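Local coordinates for protein Fe(2+) transporter FeoB (PDB 2WJI) that binds GTP and GDP through its cytosolic G-domain, the part described here, and probably transports ferrous iron across the cell membrane in a GTP-driven system, at residues M1-I6 with K51-D56; D90-E95 with M118-S123; L112-K117 with V142-A147. All coordinates share one frame; numbering follows the deposited sequence.

Interaction 1. Residues M1-I6 with K51-D56; sequences MKSYEI and KFKVVD
S3-I6 and K51-V55 pair as neighbouring parallel strands toward one side of the mixed sheet of this P-loop G-domain, strand 50-56 lying between strands 3-9 and 42-47. Five backbone hydrogen bonds zip them together, starting with K51 N to K2 O (2.8 Å) and ending with V55 N on I6 O (2.9 Å). On one face of the pair lie Y4, F52, I6 and V54. The Y4 and F52 side chains lie side by side, pointing the same way, their ring planes 26° apart but slid so far that they barely overlap, and Y4 CD2 comes to 3.6 Å from F52 CE1. With CG beside its own backbone N (chi1 -60°), F52 also turns the edge of its ring to I6, whose CD1 lies near the ring plane. The ring of F45, on strand 42-47, meets that of F52 nearly parallel, and I159 of helix 152-162 covers both F52 and I6. Replacing F52 by an alanine would probably open a gap beneath I159 and leave the Y4 ring without its neighbour. The other face, with S3, E5, K51 and K53, is polar and more exposed; there the extended K53 chain runs back along strand 3-9, bringing its CE to 3.8 Å from S3 CB.

Interaction 2. Residues D90-E95 with M118-S123; sequences DATALE and MDLAKS. With GNP (phosphoaminophosphonic acid-guanylate ester), chain C.
Beside the guanine pocket, the turn at A91 and T92 packs against the short helix 118-123, which carries the base-reading aspartate D119. The join is apolar. T92 CG2 does most of the touching: it reaches the helix backbone at A121 N (3.5 Å) and is also met by L120 CG, the T92 and L120 side chains crossing at about a right angle. A91 points its methyl at the same helix, where it meets M118 SD at 4.0 Å and also the A121 methyl.

The turn is shaped by D90. Its OD1 accepts T92 N (2.9 Å) and T92 OG1, both from the same face of the carboxylate and well above its plane; the first bond closes an Asx turn, within a type I beta turn from D90 to A93. The hydroxyl lies between T92's backbone N and carbonyl carbon (chi1 68°), which lets it bond back to D90 while CG2 is left to meet the helix.

Helix 118-123 begins with the last residues of the N/TKxD (G4) motif of GTPases, here N116 to D119. D119 grips the guanine edge with both carboxylate oxygens: OD2 takes the N1 hydrogen of GNP almost straight (2.9 Å, 177°), and OD1 takes one from the exocyclic N2 at a longer 3.3 Å. L120 CB approaches that same amino group, so L120 touches both the turn and the base. On the outer side of the helix, K122 curls back so that its NZ meets D119 O at 2.7 Å, in the carbonyl plane on a lone pair.

Interaction 3. Residues L112-K117 with V142-A147; sequences LLALNK and VPLSAA. With GNP (phosphoaminophosphonic acid-guanylate ester), chain C.
V142, L144 and N116 are among the residues most covered where strand 111-116 runs parallel to edge strand 141-143. V142 is bonded to strand 111-116 by both its N and its O: N gives a nearly straight bond to L113 O (2.7 Å), and O accepts from L115 N, while its CG2 meets L112 CD1. L144 carries the pairing one step further: its N binds L115 O, and its side chain, with CG wedged between the backbone N and carbonyl carbon (chi1 65°), sets CD2 3.9 Å from the A114 methyl.

At the last residue of strand 111-116 a side chain takes over from the backbone as the link. N116 OD1 accepts A146 N at 3.0 Å in its carbonyl plane, and its ND2 bonds to V14 O of the P-loop, so both ends of the amide are used and its flip is fixed. K117 lays its extended chain over the guanine, CG 3.6 Å from C6 of GNP, and its NZ bonds to the ribose O4' and to N13 O. The A147 methyl comes to 3.6 Å from GNP C5 and A147 N makes a weak bond to O6. Guanine thus lies between K117 and A147; a lysine over the base from the G4 motif and a backbone amide at O6 from G5 are characteristic of GTPases.

How the interactions relate
Interactions 1 and 3 join different strand pairs of the same sheet, separated by strand 84-90, with centres about 19 Å apart; interaction 2 lies at the ends of strands 84-90 and 111-116. Interaction 3 is buried, whereas interactions 1 and 2 are only partly so. Regular parallel backbone bonding and an aromatic cluster characterise interaction 1, which does not touch the nucleotide. Interaction 2 joins its segments by methyl and thioether packing, and interaction 3 passes from strand pairing to an amide link. Interactions 2 and 3 abut, with A91 N probably hydrogen-bonded to N116 O at 2.9 Å, and share GNP, interaction 2 at the edge of the base and interaction 3 over its faces.

Interaction 1. Residues M1-I6 with K51-D56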
loop_
_atom_site.group_PDB
_atom_site.type_symbol
_atom_site.label_atom_id
_atom_site.label_comp_id
_atom_site.label_asym_id
_atom_site.label_seq_id
_atom_site.Cartn_x
_atom_site.Cartn_y
_atom_site.Cartn_z
ATOM N N MET A 1 -12.035 -20.897 -5.804
ATOM C CA MET A 1 -12.151 -19.448 -5.885
ATOM C C MET A 1 -10.883 -18.830 -6.458
ATOM O O MET A 1 -9.783 -19.191 -6.052
ATOM C CB MET A 1 -12.424 -18.863 -4.496
ATOM C CG MET A 1 -12.706 -17.372 -4.498
ATOM S SD MET A 1 -12.843 -16.653 -2.844
ATOM C CE MET A 1 -13.502 -18.030 -1.908
ATOM N N LYS A 2 -11.035 -17.883 -7.381
ATOM C CA LYS A 2 -9.887 -17.186 -7.968
ATOM C C LYS A 2 -9.159 -16.356 -6.921
ATOM O O LYS A 2 -9.793 -15.628 -6.160
ATOM C CB LYS A 2 -10.350 -16.267 -9.096
ATOM C CG LYS A 2 -9.280 -15.336 -9.642
ATOM C CD LYS A 2 -8.176 -16.085 -10.375
ATOM C CE LYS A 2 -7.346 -15.134 -11.212
ATOM N NZ LYS A 2 -6.290 -15.836 -11.984
ATOM N N SER A 3 -7.831 -16.457 -6.894
ATOM C CA SER A 3 -7.025 -15.688 -5.951
ATOM C C SER A 3 -6.006 -14.805 -6.668
ATOM O O SER A 3 -5.569 -15.123 -7.774
ATOM C CB SER A 3 -6.321 -16.611 -4.955
ATOM O OG SER A 3 -5.509 -17.554 -5.631
ATOM N N TYR A 4 -5.655 -13.689 -6.032
ATOM C CA TYR A 4 -4.637 -12.769 -6.528
ATOM C C TYR A 4 -3.604 -12.516 -5.433
ATOM O O TYR A 4 -3.925 -12.595 -4.243
ATOM C CB TYR A 4 -5.267 -11.424 -6.895
ATOM C CG TYR A 4 -6.291 -11.482 -7.995
ATOM C CD1 TYR A 4 -5.904 -11.442 -9.323
ATOM C CD2 TYR A 4 -7.653 -11.547 -7.701
ATOM C CE1 TYR A 4 -6.842 -11.488 -10.344
ATOM C CE2 TYR A 4 -8.599 -11.599 -8.718
ATOM C CZ TYR A 4 -8.184 -11.567 -10.036
ATOM O OH TYR A 4 -9.110 -11.608 -11.055
ATOM N N GLU A 5 -2.379 -12.173 -5.827
ATOM C CA GLU A 5 -1.334 -11.843 -4.853
ATOM C C GLU A 5 -1.045 -10.347 -4.783
ATOM O O GLU A 5 -0.745 -9.718 -5.802
ATOM C CB GLU A 5 -0.052 -12.631 -5.137
ATOM C CG GLU A 5 -0.259 -14.135 -5.100
ATOM C CD GLU A 5 0.865 -14.854 -4.383
ATOM O OE1 GLU A 5 1.066 -16.061 -4.644
ATOM O OE2 GLU A 5 1.544 -14.211 -3.551
ATOM N N ILE A 6 -1.129 -9.799 -3.570
ATOM C CA ILE A 6 -1.000 -8.367 -3.321
ATOM C C ILE A 6 0.101 -8.101 -2.299
ATOM O O ILE A 6 0.179 -8.796 -1.284
ATOM C CB ILE A 6 -2.353 -7.803 -2.776
ATOM C CG1 ILE A 6 -3.525 -8.337 -3.603
ATOM C CG2 ILE A 6 -2.350 -6.291 -2.745
ATOM C CD1 ILE A 6 -3.709 -7.634 -4.927
ATOM N N LYS A 51 -10.491 -13.916 -4.007
ATOM C CA LYS A 51 -9.629 -13.945 -2.844
ATOM C C LYS A 51 -8.344 -13.163 -3.103
ATOM O O LYS A 51 -7.755 -13.263 -4.173
ATOM C CB LYS A 51 -9.322 -15.386 -2.432
ATOM C CG LYS A 51 -8.369 -15.486 -1.253
ATOM C CD LYS A 51 -7.810 -16.893 -1.098
ATOM C CE LYS A 51 -8.808 -17.817 -0.410
ATOM N NZ LYS A 51 -8.139 -19.029 0.156
ATOM N N PHE A 52 -7.936 -12.370 -2.118
ATOM C CA PHE A 52 -6.759 -11.522 -2.236
ATOM C C PHE A 52 -5.782 -11.835 -1.109
ATOM O O PHE A 52 -6.052 -11.546 0.057
ATOM C CB PHE A 52 -7.172 -10.043 -2.234
ATOM C CG PHE A 52 -8.093 -9.678 -3.370
ATOM C CD1 PHE A 52 -7.602 -9.050 -4.505
ATOM C CD2 PHE A 52 -9.443 -10.007 -3.322
ATOM C CE1 PHE A 52 -8.449 -8.724 -5.561
ATOM C CE2 PHE A 52 -10.297 -9.689 -4.379
ATOM C CZ PHE A 52 -9.796 -9.046 -5.498
ATOM N N LYS A 53 -4.664 -12.462 -1.464
ATOM C CA LYS A 53 -3.623 -12.794 -0.507
ATOM C C LYS A 53 -2.697 -11.591 -0.342
ATOM O O LYS A 53 -2.187 -11.043 -1.320
ATOM C CB LYS A 53 -2.839 -14.031 -0.970
ATOM C CG LYS A 53 -3.710 -15.276 -1.146
ATOM C CD LYS A 53 -2.985 -16.365 -1.937
ATOM C CE LYS A 53 -3.899 -17.555 -2.217
ATOM N NZ LYS A 53 -3.195 -18.631 -2.969
ATOM N N VAL A 54 -2.487 -11.182 0.903
ATOM C CA VAL A 54 -1.761 -9.953 1.187
ATOM C C VAL A 54 -0.456 -10.240 1.922
ATOM O O VAL A 54 -0.426 -11.010 2.888
ATOM C CB VAL A 54 -2.608 -8.982 2.024
ATOM C CG1 VAL A 54 -1.880 -7.651 2.214
ATOM C CG2 VAL A 54 -3.978 -8.761 1.379
ATOM N N VAL A 55 0.621 -9.619 1.452
ATOM C CA VAL A 55 1.899 -9.671 2.147
ATOM C C VAL A 55 2.364 -8.256 2.477
ATOM O O VAL A 55 2.316 -7.361 1.625
ATOM C CB VAL A 55 2.978 -10.406 1.321
ATOM C CG1 VAL A 55 3.228 -9.681 0.016
ATOM C CG2 VAL A 55 4.266 -10.524 2.116
ATOM N N ASP A 56 2.801 -8.066 3.720
ATOM C CA ASP A 56 3.235 -6.772 4.220
ATOM C C ASP A 56 4.757 -6.765 4.169
ATOM O O ASP A 56 5.408 -7.478 4.933
ATOM C CB ASP A 56 2.744 -6.596 5.657
ATOM C CG ASP A 56 2.844 -5.154 6.153
ATOM O OD1 ASP A 56 3.338 -4.286 5.404
ATOM O OD2 ASP A 56 2.419 -4.888 7.303
#

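Interaction 2. Residues D90-E95 with M118-S123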
loop_
_atom_site.group_PDB
_atom_site.type_symbol
_atom_site.label_atom_id
_atom_site.label_comp_id
_atom_site.label_asym_id
_atom_site.label_seq_id
_atom_site.Cartn_x
_atom_site.Cartn_y
_atom_site.Cartn_z
ATOM N N ASP A 90 2.159 8.410 3.057
ATOM C CA ASP A 90 1.664 9.304 4.099
ATOM C C ASP A 90 1.258 10.619 3.455
ATOM O O ASP A 90 2.086 11.297 2.849
ATOM C CB ASP A 90 2.755 9.522 5.155
ATOM C CG ASP A 90 2.298 10.400 6.327
ATOM O OD1 ASP A 90 1.207 11.013 6.265
ATOM O OD2 ASP A 90 3.056 10.480 7.323
ATOM N N ALA A 91 -0.022 10.972 3.573
ATOM C CA ALA A 91 -0.539 12.207 2.984
ATOM C C ALA A 91 0.179 13.446 3.506
ATOM O O ALA A 91 0.189 14.478 2.838
ATOM C CB ALA A 91 -2.029 12.336 3.225
ATOM N N THR A 92 0.768 13.352 4.695
ATOM C CA THR A 92 1.449 14.512 5.287
ATOM C C THR A 92 2.951 14.573 4.995
ATOM O O THR A 92 3.651 15.453 5.501
ATOM C CB THR A 92 1.231 14.614 6.816
ATOM O OG1 THR A 92 1.892 13.523 7.472
ATOM C CG2 THR A 92 -0.258 14.607 7.145
ATOM N N ALA A 93 3.451 13.635 4.193
ATOM C CA ALA A 93 4.859 13.660 3.798
ATOM C C ALA A 93 5.010 13.134 2.379
ATOM O O ALA A 93 5.746 12.179 2.130
ATOM C CB ALA A 93 5.712 12.847 4.769
ATOM N N LEU A 94 4.323 13.776 1.444
ATOM C CA LEU A 94 4.204 13.236 0.094
ATOM C C LEU A 94 5.544 13.176 -0.636
ATOM O O LEU A 94 5.899 12.134 -1.183
ATOM C CB LEU A 94 3.193 14.042 -0.717
ATOM C CG LEU A 94 2.131 13.192 -1.405
ATOM C CD1 LEU A 94 1.528 12.236 -0.388
ATOM C CD2 LEU A 94 1.062 14.072 -2.031
ATOM N N GLU A 95 6.284 14.285 -0.633
ATOM C CA GLU A 95 7.553 14.362 -1.363
ATOM C C GLU A 95 8.508 13.252 -0.949
ATOM O O GLU A 95 9.105 12.589 -1.797
ATOM C CB GLU A 95 8.223 15.732 -1.183
ATOM C CG GLU A 95 9.482 15.907 -2.033
ATOM C CD GLU A 95 10.103 17.299 -1.924
ATOM O OE1 GLU A 95 9.999 17.935 -0.848
ATOM O OE2 GLU A 95 10.705 17.753 -2.923
ATOM N N MET A 118 -5.188 10.688 5.951
ATOM C CA MET A 118 -5.897 11.845 5.411
ATOM C C MET A 118 -6.475 12.679 6.537
ATOM O O MET A 118 -6.629 13.895 6.407
ATOM C CB MET A 118 -7.010 11.419 4.445
ATOM C CG MET A 118 -6.516 10.856 3.117
ATOM S SD MET A 118 -5.787 12.096 2.021
ATOM C CE MET A 118 -7.249 13.024 1.549
ATOM N N ASP A 119 -6.800 12.032 7.650
ATOM C CA ASP A 119 -7.320 12.748 8.808
ATOM C C ASP A 119 -6.243 13.675 9.406
ATOM O O ASP A 119 -6.541 14.785 9.855
ATOM C CB ASP A 119 -7.824 11.770 9.871
ATOM C CG ASP A 119 -6.714 10.876 10.415
ATOM O OD1 ASP A 119 -6.509 10.855 11.647
ATOM O OD2 ASP A 119 -6.040 10.200 9.613
ATOM N N LEU A 120 -4.997 13.215 9.413
ATOM C CA LEU A 120 -3.893 14.043 9.897
ATOM C C LEU A 120 -3.708 15.247 8.976
ATOM O O LEU A 120 -3.606 16.382 9.439
ATOM C CB LEU A 120 -2.598 13.228 10.014
ATOM C CG LEU A 120 -1.445 13.864 10.801
ATOM C CD1 LEU A 120 -1.919 14.297 12.183
ATOM C CD2 LEU A 120 -0.251 12.908 10.908
ATOM N N ALA A 121 -3.682 14.998 7.669
ATOM C CA ALA A 121 -3.571 16.082 6.700
ATOM C C ALA A 121 -4.658 17.127 6.927
ATOM O O ALA A 121 -4.382 18.327 6.991
ATOM C CB ALA A 121 -3.643 15.541 5.285
ATOM N N LYS A 122 -5.894 16.663 7.049
ATOM C CA LYS A 122 -7.027 17.555 7.273
ATOM C C LYS A 122 -6.822 18.447 8.500
ATOM O O LYS A 122 -7.024 19.662 8.440
ATOM C CB LYS A 122 -8.308 16.734 7.427
ATOM C CG LYS A 122 -9.547 17.548 7.739
ATOM C CD LYS A 122 -10.571 16.701 8.478
ATOM C CE LYS A 122 -10.176 16.489 9.941
ATOM N NZ LYS A 122 -9.126 15.441 10.159
ATOM N N SER A 123 -6.417 17.845 9.610
ATOM C CA SER A 123 -6.275 18.582 10.862
ATOM C C SER A 123 -5.074 19.533 10.845
ATOM O O SER A 123 -4.990 20.442 11.665
ATOM C CB SER A 123 -6.175 17.622 12.049
ATOM O OG SER A 123 -4.851 17.149 12.208
HETATM P PG GNP C . 6.676 0.129 10.131
HETATM O O1G GNP C . 6.300 -1.301 9.912
HETATM O O2G GNP C . 7.448 0.736 8.974
HETATM O O3G GNP C . 7.454 0.058 11.423
HETATM N N3B GNP C . 5.372 1.026 10.393
HETATM P PB GNP C . 3.937 0.899 9.692
HETATM O O1B GNP C . 4.026 1.381 8.300
HETATM O O2B GNP C . 3.466 -0.476 9.857
HETATM O O3A GNP C . 2.955 1.824 10.429
HETATM P PA GNP C . 1.869 1.421 11.456
HETATM O O1A GNP C . 0.667 0.938 10.728
HETATM O O2A GNP C . 2.405 0.529 12.509
HETATM O "O5'" GNP C . 1.459 2.768 12.142
HETATM C "C5'" GNP C . 2.430 3.792 12.318
HETATM C "C4'" GNP C . 1.829 4.936 13.113
HETATM O "O4'" GNP C . 0.961 5.744 12.273
HETATM C "C3'" GNP C . 0.985 4.506 14.308
HETATM O "O3'" GNP C . 1.121 5.465 15.350
HETATM C "C2'" GNP C . -0.421 4.554 13.745
HETATM O "O2'" GNP C . -1.384 4.791 14.749
HETATM C "C1'" GNP C . -0.320 5.779 12.850
HETATM N N9 GNP C . -1.343 5.764 11.817
HETATM C C8 GNP C . -1.659 4.713 10.987
HETATM N N7 GNP C . -2.638 4.993 10.169
HETATM C C5 GNP C . -3.000 6.302 10.488
HETATM C C6 GNP C . -4.000 7.141 9.939
HETATM O O6 GNP C . -4.804 6.885 9.028
HETATM N N1 GNP C . -4.033 8.396 10.554
HETATM C C2 GNP C . -3.199 8.791 11.577
HETATM N N2 GNP C . -3.379 10.039 12.047
HETATM N N3 GNP C . -2.254 8.012 12.096
HETATM C C4 GNP C . -2.213 6.788 11.508
#

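Interaction 3. Residues L112-K117 with V142-A147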
loop_
_atom_site.group_PDB
_atom_site.type_symbol
_atom_site.label_atom_id
_atom_site.label_comp_id
_atom_site.label_asym_id
_atom_site.label_seq_id
_atom_site.Cartn_x
_atom_site.Cartn_y
_atom_site.Cartn_z
ATOM N N LEU A 112 -0.743 0.676 -7.326
ATOM C CA LEU A 112 -1.922 1.362 -6.813
ATOM C C LEU A 112 -1.511 2.111 -5.555
ATOM O O LEU A 112 -0.846 1.555 -4.676
ATOM C CB LEU A 112 -3.025 0.369 -6.468
ATOM C CG LEU A 112 -4.213 0.966 -5.713
ATOM C CD1 LEU A 112 -4.827 2.086 -6.525
ATOM C CD2 LEU A 112 -5.264 -0.101 -5.406
ATOM N N LEU A 113 -1.915 3.371 -5.468
ATOM C CA LEU A 113 -1.468 4.237 -4.389
ATOM C C LEU A 113 -2.540 4.367 -3.309
ATOM O O LEU A 113 -3.656 4.806 -3.580
ATOM C CB LEU A 113 -1.120 5.611 -4.955
ATOM C CG LEU A 113 0.198 6.225 -4.488
ATOM C CD1 LEU A 113 1.293 5.192 -4.602
ATOM C CD2 LEU A 113 0.535 7.456 -5.316
ATOM N N ALA A 114 -2.200 3.962 -2.091
ATOM C CA ALA A 114 -3.061 4.161 -0.939
ATOM C C ALA A 114 -2.521 5.334 -0.127
ATOM O O ALA A 114 -1.448 5.252 0.472
ATOM C CB ALA A 114 -3.133 2.893 -0.097
ATOM N N LEU A 115 -3.288 6.419 -0.119
ATOM C CA LEU A 115 -2.883 7.686 0.470
ATOM C C LEU A 115 -3.470 7.785 1.870
ATOM O O LEU A 115 -4.636 8.167 2.053
ATOM C CB LEU A 115 -3.374 8.825 -0.421
ATOM C CG LEU A 115 -3.014 10.270 -0.089
ATOM C CD1 LEU A 115 -1.520 10.513 -0.227
ATOM C CD2 LEU A 115 -3.793 11.188 -1.009
ATOM N N ASN A 116 -2.658 7.403 2.847
ATOM C CA ASN A 116 -3.086 7.247 4.224
ATOM C C ASN A 116 -2.923 8.513 5.068
ATOM O O ASN A 116 -2.294 9.486 4.648
ATOM C CB ASN A 116 -2.323 6.084 4.862
ATOM C CG ASN A 116 -3.029 5.526 6.081
ATOM O OD1 ASN A 116 -4.251 5.583 6.177
ATOM N ND2 ASN A 116 -2.262 4.966 7.013
ATOM N N LYS A 117 -3.510 8.483 6.261
ATOM C CA LYS A 117 -3.429 9.577 7.217
ATOM C C LYS A 117 -4.097 10.849 6.698
ATOM O O LYS A 117 -3.642 11.957 6.980
ATOM C CB LYS A 117 -1.971 9.839 7.623
ATOM C CG LYS A 117 -1.259 8.590 8.142
ATOM C CD LYS A 117 0.081 8.936 8.804
ATOM C CE LYS A 117 0.710 7.691 9.412
ATOM N NZ LYS A 117 1.904 8.002 10.252
ATOM N N VAL A 142 -6.056 6.027 -3.796
ATOM C CA VAL A 142 -7.145 5.819 -2.848
ATOM C C VAL A 142 -6.893 6.568 -1.549
ATOM O O VAL A 142 -6.000 6.208 -0.789
ATOM C CB VAL A 142 -7.322 4.324 -2.517
ATOM C CG1 VAL A 142 -8.534 4.122 -1.620
ATOM C CG2 VAL A 142 -7.450 3.509 -3.789
ATOM N N PRO A 143 -7.688 7.615 -1.282
ATOM C CA PRO A 143 -7.526 8.369 -0.033
ATOM C C PRO A 143 -8.116 7.610 1.151
ATOM O O PRO A 143 -9.246 7.150 1.078
ATOM C CB PRO A 143 -8.336 9.649 -0.282
ATOM C CG PRO A 143 -8.643 9.667 -1.754
ATOM C CD PRO A 143 -8.655 8.243 -2.194
ATOM N N LEU A 144 -7.376 7.481 2.242
ATOM C CA LEU A 144 -7.957 6.833 3.409
ATOM C C LEU A 144 -7.372 7.295 4.734
ATOM O O LEU A 144 -6.365 7.999 4.775
ATOM C CB LEU A 144 -7.873 5.311 3.285
ATOM C CG LEU A 144 -6.514 4.616 3.258
ATOM C CD1 LEU A 144 -6.686 3.143 3.553
ATOM C CD2 LEU A 144 -5.815 4.820 1.922
ATOM N N SER A 145 -8.034 6.902 5.816
ATOM C CA SER A 145 -7.501 7.098 7.156
ATOM C C SER A 145 -7.658 5.777 7.889
ATOM O O SER A 145 -8.696 5.520 8.509
ATOM C CB SER A 145 -8.249 8.213 7.889
ATOM O OG SER A 145 -8.213 9.418 7.144
ATOM N N ALA A 146 -6.626 4.947 7.815
ATOM C CA ALA A 146 -6.719 3.556 8.243
ATOM C C ALA A 146 -6.927 3.359 9.741
ATOM O O ALA A 146 -7.578 2.393 10.160
ATOM C CB ALA A 146 -5.502 2.781 7.776
ATOM N N ALA A 147 -6.374 4.262 10.545
ATOM C CA ALA A 147 -6.549 4.183 11.989
ATOM C C ALA A 147 -7.995 4.502 12.390
ATOM O O ALA A 147 -8.451 4.096 13.461
ATOM C CB ALA A 147 -5.578 5.113 12.700
HETATM P PG GNP C . 6.676 0.129 10.131
HETATM O O1G GNP C . 6.300 -1.301 9.912
HETATM O O2G GNP C . 7.448 0.736 8.974
HETATM O O3G GNP C . 7.454 0.058 11.423
HETATM N N3B GNP C . 5.372 1.026 10.393
HETATM P PB GNP C . 3.937 0.899 9.692
HETATM O O1B GNP C . 4.026 1.381 8.300
HETATM O O2B GNP C . 3.466 -0.476 9.857
HETATM O O3A GNP C . 2.955 1.824 10.429
HETATM P PA GNP C . 1.869 1.421 11.456
HETATM O O1A GNP C . 0.667 0.938 10.728
HETATM O O2A GNP C . 2.405 0.529 12.509
HETATM O "O5'" GNP C . 1.459 2.768 12.142
HETATM C "C5'" GNP C . 2.430 3.792 12.318
HETATM C "C4'" GNP C . 1.829 4.936 13.113
HETATM O "O4'" GNP C . 0.961 5.744 12.273
HETATM C "C3'" GNP C . 0.985 4.506 14.308
HETATM O "O3'" GNP C . 1.121 5.465 15.350
HETATM C "C2'" GNP C . -0.421 4.554 13.745
HETATM O "O2'" GNP C . -1.384 4.791 14.749
HETATM C "C1'" GNP C . -0.320 5.779 12.850
HETATM N N9 GNP C . -1.343 5.764 11.817
HETATM C C8 GNP C . -1.659 4.713 10.987
HETATM N N7 GNP C . -2.638 4.993 10.169
HETATM C C5 GNP C . -3.000 6.302 10.488
HETATM C C6 GNP C . -4.000 7.141 9.939
HETATM O O6 GNP C . -4.804 6.885 9.028
HETATM N N1 GNP C . -4.033 8.396 10.554
HETATM C C2 GNP C . -3.199 8.791 11.577
HETATM N N2 GNP C . -3.379 10.039 12.047
HETATM N N3 GNP C . -2.254 8.012 12.096
HETATM C C4 GNP C . -2.213 6.788 11.508
#